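Local structure of acetyl-CoA acetyltransferase (6BN2) at residues Lys101-Lys111 / Lys282-Ala290; Arg179-Ile187 / Arg234-Phe242. The protein probably catalyses the reversible condensation of two acetyl-CoA molecules into acetoacetyl-CoA and free coenzyme A, as a thiolase-family acetyltransferase. One frame throughout, in Å; residues are numbered along the deposited sequence. Where two conformers were deposited one is given.

Contact 1: Lys101-Lys111 / Lys282-Ala290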
loop_
_atom_site.group_PDB
_atom_site.type_symbol
_atom_site.label_atom_id
_atom_site.label_comp_id
_atom_site.label_asym_id
_atom_site.label_seq_id
_atom_site.Cartn_x
_atom_site.Cartn_y
_atom_site.Cartn_z
ATOM N N LYS A 101 -2.659 7.668 6.334
ATOM C CA LYS A 101 -2.327 7.903 4.931
ATOM C C LYS A 101 -3.450 7.414 4.025
ATOM O O LYS A 101 -3.753 8.044 3.008
ATOM C CB LYS A 101 -1.006 7.203 4.596
ATOM C CG LYS A 101 -0.478 7.488 3.173
ATOM C CD LYS A 101 -0.229 8.988 2.946
ATOM C CE LYS A 101 0.507 9.195 1.602
ATOM N NZ LYS A 101 0.803 10.654 1.392
ATOM N N ALA A 102 -4.098 6.303 4.392
ATOM C CA ALA A 102 -5.262 5.842 3.632
ATOM C C ALA A 102 -6.348 6.913 3.586
ATOM O O ALA A 102 -6.929 7.182 2.528
ATOM C CB ALA A 102 -5.823 4.552 4.248
ATOM N N VAL A 103 -6.655 7.517 4.738
ATOM C CA VAL A 103 -7.671 8.571 4.785
ATOM C C VAL A 103 -7.247 9.778 3.955
ATOM O O VAL A 103 -8.059 10.359 3.225
ATOM C CB VAL A 103 -7.951 8.968 6.245
ATOM C CG1 VAL A 103 -8.820 10.242 6.290
ATOM C CG2 VAL A 103 -8.626 7.804 6.988
ATOM N N MET A 104 -5.971 10.176 4.052
ATOM C CA MET A 104 -5.481 11.318 3.281
ATOM C C MET A 104 -5.562 11.059 1.779
ATOM O O MET A 104 -6.005 11.922 1.011
ATOM C CB MET A 104 -4.039 11.632 3.706
ATOM C CG MET A 104 -3.959 12.091 5.158
ATOM S SD MET A 104 -2.255 12.013 5.809
ATOM C CE MET A 104 -1.353 12.957 4.588
ATOM N N MET A 105 -5.109 9.882 1.338
ATOM C CA MET A 105 -5.177 9.526 -0.079
ATOM C C MET A 105 -6.619 9.492 -0.565
ATOM O O MET A 105 -6.915 9.881 -1.691
ATOM C CB MET A 105 -4.518 8.162 -0.307
ATOM C CG MET A 105 -3.014 8.177 -0.092
ATOM S SD MET A 105 -2.319 6.516 -0.023
ATOM C CE MET A 105 -1.041 6.638 -1.307
ATOM N N ALA A 106 -7.522 9.002 0.279
ATOM C CA ALA A 106 -8.928 8.980 -0.099
ATOM C C ALA A 106 -9.478 10.395 -0.234
ATOM O O ALA A 106 -10.252 10.687 -1.157
ATOM C CB ALA A 106 -9.727 8.174 0.931
ATOM N N ALA A 107 -9.086 11.291 0.681
ATOM C CA ALA A 107 -9.504 12.681 0.564
ATOM C C ALA A 107 -8.981 13.295 -0.732
ATOM O O ALA A 107 -9.691 14.063 -1.403
ATOM C CB ALA A 107 -9.032 13.469 1.795
ATOM N N GLN A 108 -7.756 12.941 -1.119
ATOM C CA GLN A 108 -7.205 13.455 -2.365
ATOM C C GLN A 108 -7.982 12.939 -3.566
ATOM O O GLN A 108 -8.141 13.662 -4.551
ATOM C CB GLN A 108 -5.724 13.089 -2.482
ATOM C CG GLN A 108 -4.879 13.848 -1.450
ATOM C CD GLN A 108 -3.451 13.381 -1.370
ATOM O OE1 GLN A 108 -3.177 12.191 -1.362
ATOM N NE2 GLN A 108 -2.523 14.324 -1.328
ATOM N N ALA A 109 -8.465 11.692 -3.506
ATOM C CA ALA A 109 -9.298 11.170 -4.594
ATOM C C ALA A 109 -10.599 11.959 -4.727
ATOM O O ALA A 109 -11.087 12.183 -5.848
ATOM C CB ALA A 109 -9.600 9.685 -4.369
ATOM N N VAL A 110 -11.175 12.391 -3.600
ATOM C CA VAL A 110 -12.367 13.244 -3.658
ATOM C C VAL A 110 -12.011 14.624 -4.214
ATOM O O VAL A 110 -12.692 15.146 -5.107
ATOM C CB VAL A 110 -13.037 13.358 -2.273
ATOM C CG1 VAL A 110 -14.263 14.316 -2.332
ATOM C CG2 VAL A 110 -13.489 11.985 -1.769
ATOM N N LYS A 111 -10.941 15.235 -3.692
ATOM C CA LYS A 111 -10.569 16.579 -4.140
ATOM C C LYS A 111 -10.165 16.601 -5.609
ATOM O O LYS A 111 -10.378 17.613 -6.297
ATOM C CB LYS A 111 -9.437 17.126 -3.262
ATOM C CG LYS A 111 -9.888 17.421 -1.852
ATOM C CD LYS A 111 -8.738 17.637 -0.888
ATOM C CE LYS A 111 -7.990 18.921 -1.149
ATOM N NZ LYS A 111 -7.036 19.175 -0.010
ATOM N N LYS A 282 -15.548 17.619 9.041
ATOM C CA LYS A 282 -14.968 18.000 7.757
ATOM C C LYS A 282 -13.462 17.819 7.843
ATOM O O LYS A 282 -12.859 18.131 8.870
ATOM C CB LYS A 282 -15.318 19.464 7.434
ATOM C CG LYS A 282 -14.647 20.016 6.189
ATOM C CD LYS A 282 -15.166 21.434 5.927
ATOM C CE LYS A 282 -14.148 22.281 5.185
ATOM N NZ LYS A 282 -14.705 23.637 4.876
ATOM N N ILE A 283 -12.845 17.290 6.787
ATOM C CA ILE A 283 -11.385 17.230 6.748
ATOM C C ILE A 283 -10.887 18.593 6.288
ATOM O O ILE A 283 -11.233 19.049 5.197
ATOM C CB ILE A 283 -10.886 16.111 5.824
ATOM C CG1 ILE A 283 -11.254 14.747 6.423
ATOM C CG2 ILE A 283 -9.364 16.216 5.639
ATOM C CD1 ILE A 283 -10.954 13.549 5.491
ATOM N N VAL A 284 -10.105 19.263 7.128
ATOM C CA VAL A 284 -9.661 20.618 6.809
ATOM C C VAL A 284 -8.360 20.598 6.011
ATOM O O VAL A 284 -8.242 21.283 4.988
ATOM C CB VAL A 284 -9.504 21.441 8.098
ATOM C CG1 VAL A 284 -8.981 22.832 7.774
ATOM C CG2 VAL A 284 -10.839 21.522 8.848
ATOM N N SER A 285 -7.392 19.811 6.481
ATOM C CA SER A 285 -6.077 19.723 5.861
ATOM C C SER A 285 -5.356 18.496 6.396
ATOM O O SER A 285 -5.799 17.848 7.351
ATOM C CB SER A 285 -5.242 20.972 6.138
ATOM O OG SER A 285 -4.979 21.043 7.537
ATOM N N TYR A 286 -4.215 18.200 5.779
ATOM C CA TYR A 286 -3.420 17.047 6.187
ATOM C C TYR A 286 -2.026 17.240 5.615
ATOM O O TYR A 286 -1.821 18.047 4.702
ATOM C CB TYR A 286 -4.031 15.704 5.706
ATOM C CG TYR A 286 -4.511 15.838 4.289
ATOM C CD1 TYR A 286 -3.615 15.739 3.229
ATOM C CD2 TYR A 286 -5.835 16.145 4.008
ATOM C CE1 TYR A 286 -4.024 15.946 1.929
ATOM C CE2 TYR A 286 -6.258 16.346 2.706
ATOM C CZ TYR A 286 -5.347 16.245 1.676
ATOM O OH TYR A 286 -5.739 16.476 0.371
ATOM N N ALA A 287 -1.074 16.479 6.150
ATOM C CA ALA A 287 0.303 16.611 5.679
ATOM C C ALA A 287 1.124 15.417 6.133
ATOM O O ALA A 287 0.832 14.795 7.160
ATOM C CB ALA A 287 0.970 17.898 6.204
ATOM N N ASP A 288 2.162 15.125 5.364
ATOM C CA ASP A 288 3.210 14.198 5.757
ATOM C C ASP A 288 4.491 14.983 6.002
ATOM O O ASP A 288 4.735 16.020 5.373
ATOM C CB ASP A 288 3.490 13.161 4.663
ATOM C CG ASP A 288 2.279 12.325 4.317
ATOM O OD1 ASP A 288 1.774 11.625 5.208
ATOM O OD2 ASP A 288 1.798 12.401 3.156
ATOM N N ALA A 289 5.340 14.454 6.878
ATOM C CA ALA A 289 6.689 14.992 7.010
ATOM C C ALA A 289 7.632 13.844 7.336
ATOM O O ALA A 289 7.201 12.776 7.766
ATOM C CB ALA A 289 6.763 16.068 8.105
ATOM N N ALA A 290 8.926 14.063 7.123
ATOM C CA ALA A 290 9.885 13.029 7.489
ATOM C C ALA A 290 11.188 13.656 7.947
ATOM O O ALA A 290 11.537 14.772 7.551
ATOM C CB ALA A 290 10.135 12.069 6.307
#
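Y286 rises from the strand into the helix surface lined by M104, A107, Q108 and K111. Its chi1 of 43° sets CG between the backbone N and the carbonyl carbon, and the ring beyond it reaches the helix. M104 runs past it in the opposite direction, CG 3.7 Å from Y286 CB; a bend at chi3 (53°) then brings M104 CE within 3.5 Å of both D288 OD1 and OD2. At the ring's far end K111 comes from the opposite direction and its NZ donates to Y286 OH (3.0 Å), while Q108 CG lies 3.3 Å from that same oxygen. D114 of the second subunit hydrogen-bonds both Y286 OH and Q108 NE2. K101 crosses D288 roughly at a right angle; K101 NZ meets D288 OD2 at 2.7 Å in a salt bridge, on the syn side but 29° out of the carboxylate plane, and D58 of the second subunit is its other acidic partner. D288 OD1 is hydrogen-bonded to S393 OG. The apolar end is I283 CD1, 4.0 Å from V103 CG1. Helix 98-111, which begins just after the predicted nucleophile C96, thus packs on one face of strand 281-290 while helix 300-311 covers the other, an α/β layering characteristic of the thiolase fold.

Contact 2: Arg179-Ile187 / Arg234-Phe242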
loop_
_atom_site.group_PDB
_atom_site.type_symbol
_atom_site.label_atom_id
_atom_site.label_comp_id
_atom_site.label_asym_id
_atom_site.label_seq_id
_atom_site.Cartn_x
_atom_site.Cartn_y
_atom_site.Cartn_z
ATOM N N ARG A 179 12.409 8.141 33.307
ATOM C CA ARG A 179 11.607 6.956 33.608
ATOM C C ARG A 179 10.350 7.321 34.390
ATOM O O ARG A 179 9.246 6.854 34.075
ATOM C CB ARG A 179 12.469 5.954 34.387
ATOM C CG ARG A 179 11.704 4.890 35.180
ATOM C CD ARG A 179 11.031 3.921 34.231
ATOM N NE ARG A 179 10.306 2.848 34.923
ATOM C CZ ARG A 179 10.847 1.686 35.277
ATOM N NH1 ARG A 179 12.135 1.447 35.043
ATOM N NH2 ARG A 179 10.104 0.761 35.867
ATOM N N GLU A 180 10.500 8.160 35.418
ATOM C CA GLU A 180 9.351 8.525 36.242
ATOM C C GLU A 180 8.304 9.280 35.434
ATOM O O GLU A 180 7.098 9.062 35.610
ATOM C CB GLU A 180 9.806 9.361 37.440
ATOM C CG GLU A 180 10.619 8.588 38.479
ATOM C CD GLU A 180 12.069 8.307 38.071
ATOM O OE1 GLU A 180 12.560 8.863 37.053
ATOM O OE2 GLU A 180 12.723 7.517 38.789
ATOM N N GLU A 181 8.743 10.173 34.540
ATOM C CA GLU A 181 7.782 10.907 33.719
ATOM C C GLU A 181 7.061 9.982 32.751
ATOM O O GLU A 181 5.850 10.125 32.537
ATOM C CB GLU A 181 8.486 12.038 32.962
ATOM C CG GLU A 181 8.962 13.156 33.892
ATOM C CD GLU A 181 10.029 14.060 33.275
ATOM O OE1 GLU A 181 10.533 13.766 32.161
ATOM O OE2 GLU A 181 10.381 15.073 33.916
ATOM N N GLN A 182 7.789 9.035 32.147
ATOM C CA GLN A 182 7.155 8.081 31.243
ATOM C C GLN A 182 6.150 7.212 31.983
ATOM O O GLN A 182 5.064 6.918 31.465
ATOM C CB GLN A 182 8.221 7.217 30.572
ATOM C CG GLN A 182 9.099 8.008 29.623
ATOM C CD GLN A 182 10.232 7.185 29.057
ATOM O OE1 GLN A 182 10.026 6.061 28.599
ATOM N NE2 GLN A 182 11.437 7.739 29.082
ATOM N N ASP A 183 6.496 6.784 33.197
ATOM C CA ASP A 183 5.568 5.968 33.973
ATOM C C ASP A 183 4.319 6.756 34.347
ATOM O O ASP A 183 3.208 6.218 34.305
ATOM C CB ASP A 183 6.264 5.422 35.221
ATOM C CG ASP A 183 7.143 4.220 34.915
ATOM O OD1 ASP A 183 7.116 3.735 33.755
ATOM O OD2 ASP A 183 7.863 3.758 35.828
ATOM N N ALA A 184 4.479 8.027 34.718
ATOM C CA ALA A 184 3.320 8.846 35.058
ATOM C C ALA A 184 2.423 9.048 33.845
ATOM O O ALA A 184 1.191 9.008 33.962
ATOM C CB ALA A 184 3.772 10.192 35.633
ATOM N N PHE A 185 3.024 9.266 32.670
ATOM C CA PHE A 185 2.241 9.373 31.443
ATOM C C PHE A 185 1.477 8.084 31.172
ATOM O O PHE A 185 0.289 8.117 30.817
ATOM C CB PHE A 185 3.169 9.724 30.264
ATOM C CG PHE A 185 2.462 9.867 28.926
ATOM C CD1 PHE A 185 2.162 11.124 28.419
ATOM C CD2 PHE A 185 2.115 8.745 28.175
ATOM C CE1 PHE A 185 1.522 11.271 27.191
ATOM C CE2 PHE A 185 1.469 8.878 26.954
ATOM C CZ PHE A 185 1.179 10.153 26.458
ATOM N N ALA A 186 2.146 6.934 31.332
ATOM C CA ALA A 186 1.495 5.655 31.072
ATOM C C ALA A 186 0.321 5.445 32.017
ATOM O O ALA A 186 -0.773 5.067 31.586
ATOM C CB ALA A 186 2.500 4.508 31.209
ATOM N N ILE A 187 0.535 5.699 33.310
ATOM C CA ILE A 187 -0.539 5.557 34.285
ATOM C C ILE A 187 -1.706 6.459 33.917
ATOM O O ILE A 187 -2.872 6.053 33.992
ATOM C CB ILE A 187 -0.011 5.848 35.700
ATOM C CG1 ILE A 187 0.859 4.684 36.170
ATOM C CG2 ILE A 187 -1.172 6.110 36.661
ATOM C CD1 ILE A 187 1.581 4.943 37.461
ATOM N N ARG A 234 3.263 -2.347 40.131
ATOM C CA ARG A 234 4.441 -2.957 39.533
ATOM C C ARG A 234 5.149 -2.029 38.557
ATOM O O ARG A 234 6.334 -2.240 38.272
ATOM C CB ARG A 234 4.058 -4.250 38.805
ATOM N N ILE A 235 4.446 -1.010 38.057
ATOM C CA ILE A 235 4.993 -0.160 36.994
ATOM C C ILE A 235 6.357 0.437 37.349
ATOM O O ILE A 235 7.281 0.332 36.527
ATOM C CB ILE A 235 3.956 0.907 36.593
ATOM C CG1 ILE A 235 2.857 0.266 35.741
ATOM C CG2 ILE A 235 4.611 2.068 35.845
ATOM C CD1 ILE A 235 1.711 1.192 35.360
ATOM N N PRO A 236 6.562 1.049 38.522
ATOM C CA PRO A 236 7.870 1.670 38.800
ATOM C C PRO A 236 9.004 0.677 39.000
ATOM O O PRO A 236 10.155 1.112 39.137
ATOM C CB PRO A 236 7.622 2.465 40.091
ATOM C CG PRO A 236 6.148 2.467 40.301
ATOM C CD PRO A 236 5.637 1.231 39.654
ATOM N N THR A 237 8.725 -0.628 39.040
ATOM C CA THR A 237 9.741 -1.641 39.285
ATOM C C THR A 237 10.043 -2.509 38.072
ATOM O O THR A 237 10.973 -3.325 38.137
ATOM C CB THR A 237 9.314 -2.555 40.446
ATOM O OG1 THR A 237 8.179 -3.334 40.045
ATOM C CG2 THR A 237 8.940 -1.728 41.651
ATOM N N LEU A 238 9.288 -2.369 36.985
ATOM C CA LEU A 238 9.493 -3.208 35.816
ATOM C C LEU A 238 10.880 -2.969 35.220
ATOM O O LEU A 238 11.432 -1.868 35.330
ATOM C CB LEU A 238 8.426 -2.928 34.762
ATOM C CG LEU A 238 6.997 -3.356 35.079
ATOM C CD1 LEU A 238 6.108 -2.919 33.950
ATOM C CD2 LEU A 238 6.920 -4.854 35.253
ATOM N N PRO A 239 11.458 -3.977 34.572
ATOM C CA PRO A 239 12.777 -3.802 33.954
ATOM C C PRO A 239 12.703 -2.998 32.665
ATOM O O PRO A 239 11.679 -2.963 31.980
ATOM C CB PRO A 239 13.223 -5.244 33.679
ATOM C CG PRO A 239 11.938 -5.974 33.458
ATOM C CD PRO A 239 10.958 -5.358 34.420
ATOM N N THR A 240 13.815 -2.340 32.343
ATOM C CA THR A 240 13.917 -1.570 31.103
ATOM C C THR A 240 14.328 -2.513 29.977
ATOM O O THR A 240 15.469 -2.980 29.930
ATOM C CB THR A 240 14.907 -0.421 31.258
ATOM O OG1 THR A 240 16.165 -0.920 31.739
ATOM C CG2 THR A 240 14.352 0.618 32.240
ATOM N N VAL A 241 13.400 -2.774 29.056
ATOM C CA VAL A 241 13.533 -3.925 28.173
ATOM C C VAL A 241 14.420 -3.665 26.961
ATOM O O VAL A 241 14.872 -4.623 26.325
ATOM C CB VAL A 241 12.139 -4.401 27.729
ATOM C CG1 VAL A 241 11.378 -4.978 28.921
ATOM C CG2 VAL A 241 11.361 -3.268 27.120
ATOM N N PHE A 242 14.699 -2.406 26.619
ATOM C CA PHE A 242 15.527 -2.116 25.452
ATOM C C PHE A 242 16.946 -1.705 25.803
ATOM O O PHE A 242 17.802 -1.668 24.916
ATOM C CB PHE A 242 14.856 -1.027 24.601
ATOM C CG PHE A 242 13.520 -1.439 24.075
ATOM C CD1 PHE A 242 13.433 -2.370 23.044
ATOM C CD2 PHE A 242 12.346 -0.942 24.632
ATOM C CE1 PHE A 242 12.199 -2.784 22.563
ATOM C CE2 PHE A 242 11.107 -1.352 24.149
ATOM C CZ PHE A 242 11.041 -2.285 23.107
HETATM O O HOH W 1 7.088 1.011 33.744
#
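R179 reaches from the helix into the turn at 235-238 and turns the edge of its guanidinium toward two backbone carbonyls. NH2 serves both: it meets I235 O at 2.9 Å, in the carbonyl plane and nearly in the guanidinium plane, and L238 O at 3.0 Å, where the acceptor is tilted 23° out of the guanidinium plane. The N-H...O angles, 152° and 142°, make the first bond the straighter; NH1 adds only a weak bond to L238 O. Nearer the helix, R179 NE donates to D183 OD2 (2.8 Å), on the syn side but well out of the carboxylate plane, and this salt bridge within the helix helps fix the rotation of the guanidinium. The bend of the R179 chain at chi2 sends it along the helix flank, where NE comes beside D183, one turn on. The other carboxylate oxygen, D183 OD1, accepts from a water that also donates to I235 O and from N253. I235 and D183 run antiparallel alongside each other, I235 CG2 lying 3.5 Å from D183 CG, and the I187 side chain crosses that of I235 at a slant, I187 CG1 3.7 Å from I235 CD1. The turn therefore rests along one side of helix 179-198, whose Q182, F185 and A186 pack against helix 328-338; it belongs to the loop between strands 219-221 and 258-268, with L238 touching A252, a calcium-site residue.

After its first strands and helices the chain reaches helix 98-111, the earlier half of contact 1, and travels 170 residues before strand 281-290 completes it. Within that excursion lies the whole of contact 2: helix 179-198 leads through the small hairpin of strands 209-211 and 219-221 to the turn at 235-238, closing a loop of 46 intervening residues. The two therefore nest without crossing. Contact 1 is buried and joins a helix of the N-terminal thiolase domain to a strand of the C-terminal one; contact 2 is partly buried and stays within the N-terminal domain. Their centres are about 35 Å apart, on opposite sides of the chain's centre.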